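Long-range contact in tyrosinase (Burkholderia thailandensis, PDB 5ZRD), which oxidises phenols to catechol derivatives as a tyrosinase, a monooxygenase with two copper ions at its active site: residues Trp328-Arg339 / Asp388-Leu396. Numbering follows the deposited sequence.
Sequences WVWQKQTGHTDR and DCINIERQL
Trp328 lays its indole against the start of the short, weakly bonded helix at about 392-396. Ile392 CG1 sits over the centre of the six-membered ring, 3.6 Å from its centroid, a CH-pi contact which Ile392 CD1 extends toward Trp328 CG and CD2. The isoleucine reaches this face because CG1 lies between backbone N and carbonyl carbon (chi1 60°). Lys332 CG lies over the opposite face, offset toward the rim, and Ile390 O meets the edge.

One turn on, the extended Gln331 brings its amide across, and NE2 donates to Ile390 O at 2.7 Å. The same NE2 donates to His336 O at 3.0 Å, tying Ile390 O to the turn that follows helix 315-334, a Schellman motif with Gly335 at positive phi.

Beyond it, the Thr337 carbonyl packs against the Asn391 side chain, O 3.3 Å from CB. Asp338 lies alongside Asn391 and its OD1 accepts from Asn391 ND2 (3.0 Å), from above the carboxylate plane; Arg394 NE makes a long salt bridge to this oxygen. Asn391, the N-cap residue, accepts at OD1 from Arg394 N, with a weak bond from Glu393 N.

The contact joins this central-domain helix to helix 392-396, with the Ile392 side chain about 11 Å from that of the copper ligand His94. Arg95 NH1 of helix 90-108 hydrogen-bonds both Gln331 OE1 and Cys389 O, while Tyr400 of strand 398-400 packs on Trp328 and Ile392.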
# COMPACT_ATOMS: atom_id res chain seq x y z
N TRP A 328 8.46 -11.15 -41.94
CA TRP A 328 7.71 -11.74 -43.06
C TRP A 328 8.63 -12.65 -43.91
O TRP A 328 8.21 -13.72 -44.34
CB TRP A 328 7.05 -10.63 -43.91
CG TRP A 328 6.31 -11.14 -45.10
CD1 TRP A 328 6.64 -10.94 -46.41
CD2 TRP A 328 5.14 -11.97 -45.11
NE1 TRP A 328 5.75 -11.59 -47.22
CE2 TRP A 328 4.82 -12.22 -46.46
CE3 TRP A 328 4.35 -12.55 -44.11
CZ2 TRP A 328 3.72 -12.99 -46.84
CZ3 TRP A 328 3.26 -13.30 -44.49
CH2 TRP A 328 2.94 -13.51 -45.83
N VAL A 329 9.87 -12.22 -44.11
CA VAL A 329 10.85 -13.06 -44.78
C VAL A 329 11.09 -14.36 -44.00
O VAL A 329 11.21 -15.38 -44.62
CB VAL A 329 12.19 -12.33 -44.98
CG1 VAL A 329 13.28 -13.31 -45.41
CG2 VAL A 329 12.06 -11.21 -46.00
N TRP A 330 11.16 -14.31 -42.68
CA TRP A 330 11.40 -15.47 -41.89
C TRP A 330 10.19 -16.39 -42.03
O TRP A 330 10.35 -17.61 -42.07
CB TRP A 330 11.66 -15.12 -40.41
CG TRP A 330 11.75 -16.31 -39.50
CD1 TRP A 330 12.86 -17.04 -39.20
CD2 TRP A 330 10.66 -16.95 -38.81
NE1 TRP A 330 12.55 -18.06 -38.35
CE2 TRP A 330 11.20 -18.03 -38.09
CE3 TRP A 330 9.28 -16.73 -38.75
CZ2 TRP A 330 10.41 -18.88 -37.33
CZ3 TRP A 330 8.50 -17.55 -37.96
CH2 TRP A 330 9.06 -18.63 -37.29
N GLN A 331 9.00 -15.80 -42.04
CA GLN A 331 7.74 -16.59 -42.19
C GLN A 331 7.79 -17.33 -43.52
O GLN A 331 7.54 -18.51 -43.54
CB GLN A 331 6.49 -15.73 -42.14
CG GLN A 331 6.13 -15.30 -40.73
CD GLN A 331 4.94 -14.37 -40.66
OE1 GLN A 331 5.08 -13.16 -40.80
NE2 GLN A 331 3.76 -14.93 -40.39
N LYS A 332 8.26 -16.66 -44.56
CA LYS A 332 8.32 -17.25 -45.93
C LYS A 332 9.40 -18.33 -46.02
O LYS A 332 9.12 -19.42 -46.51
CB LYS A 332 8.63 -16.19 -46.99
CG LYS A 332 7.55 -15.14 -47.26
CD LYS A 332 7.25 -14.90 -48.74
CE LYS A 332 8.27 -14.07 -49.51
NZ LYS A 332 8.94 -13.03 -48.68
N GLN A 333 10.62 -18.02 -45.57
CA GLN A 333 11.74 -18.93 -45.68
C GLN A 333 11.53 -20.13 -44.74
O GLN A 333 12.19 -21.11 -44.95
CB GLN A 333 13.09 -18.28 -45.33
CG GLN A 333 13.57 -17.22 -46.33
CD GLN A 333 14.98 -16.74 -46.02
OE1 GLN A 333 15.62 -17.24 -45.10
NE2 GLN A 333 15.50 -15.80 -46.80
N THR A 334 10.64 -20.10 -43.74
CA THR A 334 10.61 -21.21 -42.79
C THR A 334 9.25 -21.90 -42.76
O THR A 334 9.06 -22.80 -41.96
CB THR A 334 10.95 -20.82 -41.33
OG1 THR A 334 9.93 -19.97 -40.79
CG2 THR A 334 12.31 -20.19 -41.17
N GLY A 335 8.28 -21.45 -43.55
CA GLY A 335 7.00 -22.13 -43.65
C GLY A 335 5.98 -21.61 -42.67
O GLY A 335 5.02 -22.34 -42.39
N HIS A 336 6.10 -20.35 -42.23
CA HIS A 336 5.19 -19.83 -41.19
C HIS A 336 4.36 -18.65 -41.69
O HIS A 336 3.92 -17.84 -40.88
CB HIS A 336 5.96 -19.48 -39.90
CG HIS A 336 6.59 -20.68 -39.28
ND1 HIS A 336 5.85 -21.64 -38.61
CD2 HIS A 336 7.85 -21.15 -39.33
CE1 HIS A 336 6.64 -22.63 -38.25
NE2 HIS A 336 7.86 -22.34 -38.66
N THR A 337 4.13 -18.54 -43.00
CA THR A 337 3.23 -17.49 -43.52
C THR A 337 1.79 -17.69 -43.02
O THR A 337 1.06 -16.68 -42.96
CB THR A 337 3.17 -17.40 -45.05
OG1 THR A 337 2.57 -18.62 -45.51
CG2 THR A 337 4.52 -17.06 -45.66
N ASP A 338 1.38 -18.91 -42.63
CA ASP A 338 -0.03 -19.07 -42.20
C ASP A 338 -0.24 -19.69 -40.85
O ASP A 338 -1.35 -19.85 -40.40
CB ASP A 338 -0.83 -19.84 -43.26
CG ASP A 338 -0.92 -19.11 -44.57
OD1 ASP A 338 -1.81 -18.25 -44.70
OD2 ASP A 338 -0.09 -19.34 -45.47
N ARG A 339 0.82 -20.05 -40.17
CA ARG A 339 0.65 -20.56 -38.82
C ARG A 339 1.91 -20.22 -38.03
O ARG A 339 3.02 -20.16 -38.57
CB ARG A 339 0.39 -22.07 -38.78
CG ARG A 339 1.35 -22.91 -39.61
CD ARG A 339 0.89 -24.36 -39.62
NE ARG A 339 1.96 -25.32 -39.91
CZ ARG A 339 1.85 -26.65 -39.77
NH1 ARG A 339 2.85 -27.43 -40.15
NH2 ARG A 339 0.75 -27.19 -39.28
N ASP A 388 -4.93 -12.68 -35.80
CA ASP A 388 -5.40 -11.78 -36.84
C ASP A 388 -4.32 -11.20 -37.77
O ASP A 388 -4.71 -10.53 -38.73
CB ASP A 388 -6.15 -10.61 -36.20
CG ASP A 388 -7.33 -11.06 -35.35
OD1 ASP A 388 -8.13 -11.86 -35.88
OD2 ASP A 388 -7.44 -10.66 -34.17
N CYS A 389 -3.01 -11.43 -37.53
CA CYS A 389 -1.93 -10.76 -38.37
C CYS A 389 -0.75 -11.70 -38.65
O CYS A 389 0.43 -11.27 -38.81
CB CYS A 389 -1.42 -9.48 -37.73
SG CYS A 389 -0.82 -9.70 -36.03
N ILE A 390 -1.07 -12.97 -38.82
CA ILE A 390 -0.04 -13.93 -39.24
C ILE A 390 0.31 -13.71 -40.72
O ILE A 390 1.48 -13.59 -41.12
CB ILE A 390 -0.48 -15.36 -38.90
CG1 ILE A 390 -0.79 -15.47 -37.40
CG2 ILE A 390 0.57 -16.37 -39.35
CD1 ILE A 390 -1.26 -16.81 -36.94
N ASN A 391 -0.70 -13.62 -41.56
CA ASN A 391 -0.44 -13.54 -42.96
C ASN A 391 -0.75 -12.12 -43.42
O ASN A 391 -1.93 -11.75 -43.51
CB ASN A 391 -1.27 -14.55 -43.76
CG ASN A 391 -0.92 -14.53 -45.23
OD1 ASN A 391 -0.76 -13.47 -45.82
ND2 ASN A 391 -0.74 -15.71 -45.81
N ILE A 392 0.29 -11.35 -43.71
CA ILE A 392 0.03 -9.95 -44.01
C ILE A 392 -0.79 -9.81 -45.32
O ILE A 392 -1.52 -8.84 -45.43
CB ILE A 392 1.33 -9.12 -44.08
CG1 ILE A 392 2.29 -9.63 -45.15
CG2 ILE A 392 2.01 -9.03 -42.72
CD1 ILE A 392 3.48 -8.73 -45.39
N GLU A 393 -0.65 -10.71 -46.30
CA GLU A 393 -1.35 -10.58 -47.61
C GLU A 393 -2.84 -10.95 -47.43
O GLU A 393 -3.72 -10.14 -47.68
CB GLU A 393 -0.66 -11.43 -48.67
CG GLU A 393 0.77 -11.02 -48.96
CD GLU A 393 1.60 -11.95 -49.85
OE1 GLU A 393 1.24 -13.15 -49.97
OE2 GLU A 393 2.63 -11.49 -50.42
N ARG A 394 -3.12 -12.11 -46.83
CA ARG A 394 -4.51 -12.61 -46.70
C ARG A 394 -5.27 -11.89 -45.59
O ARG A 394 -6.47 -11.76 -45.71
CB ARG A 394 -4.57 -14.11 -46.41
CG ARG A 394 -3.81 -14.96 -47.43
CD ARG A 394 -3.88 -16.45 -47.17
NE ARG A 394 -3.14 -17.16 -48.21
CZ ARG A 394 -3.56 -17.36 -49.48
NH1 ARG A 394 -4.85 -17.29 -49.78
NH2 ARG A 394 -2.66 -17.63 -50.42
N GLN A 395 -4.63 -11.47 -44.50
CA GLN A 395 -5.43 -10.89 -43.40
C GLN A 395 -5.33 -9.35 -43.37
O GLN A 395 -6.25 -8.70 -42.84
CB GLN A 395 -5.02 -11.51 -42.07
CG GLN A 395 -5.30 -13.00 -41.94
CD GLN A 395 -4.64 -13.58 -40.71
OE1 GLN A 395 -3.43 -13.78 -40.66
NE2 GLN A 395 -5.42 -13.84 -39.68
N LEU A 396 -4.26 -8.73 -43.86
CA LEU A 396 -4.07 -7.26 -43.67
C LEU A 396 -3.98 -6.52 -45.02
O LEU A 396 -3.95 -5.30 -45.06
CB LEU A 396 -2.80 -7.01 -42.84
CG LEU A 396 -2.79 -7.54 -41.40
CD1 LEU A 396 -1.50 -7.14 -40.71
CD2 LEU A 396 -3.97 -7.04 -40.58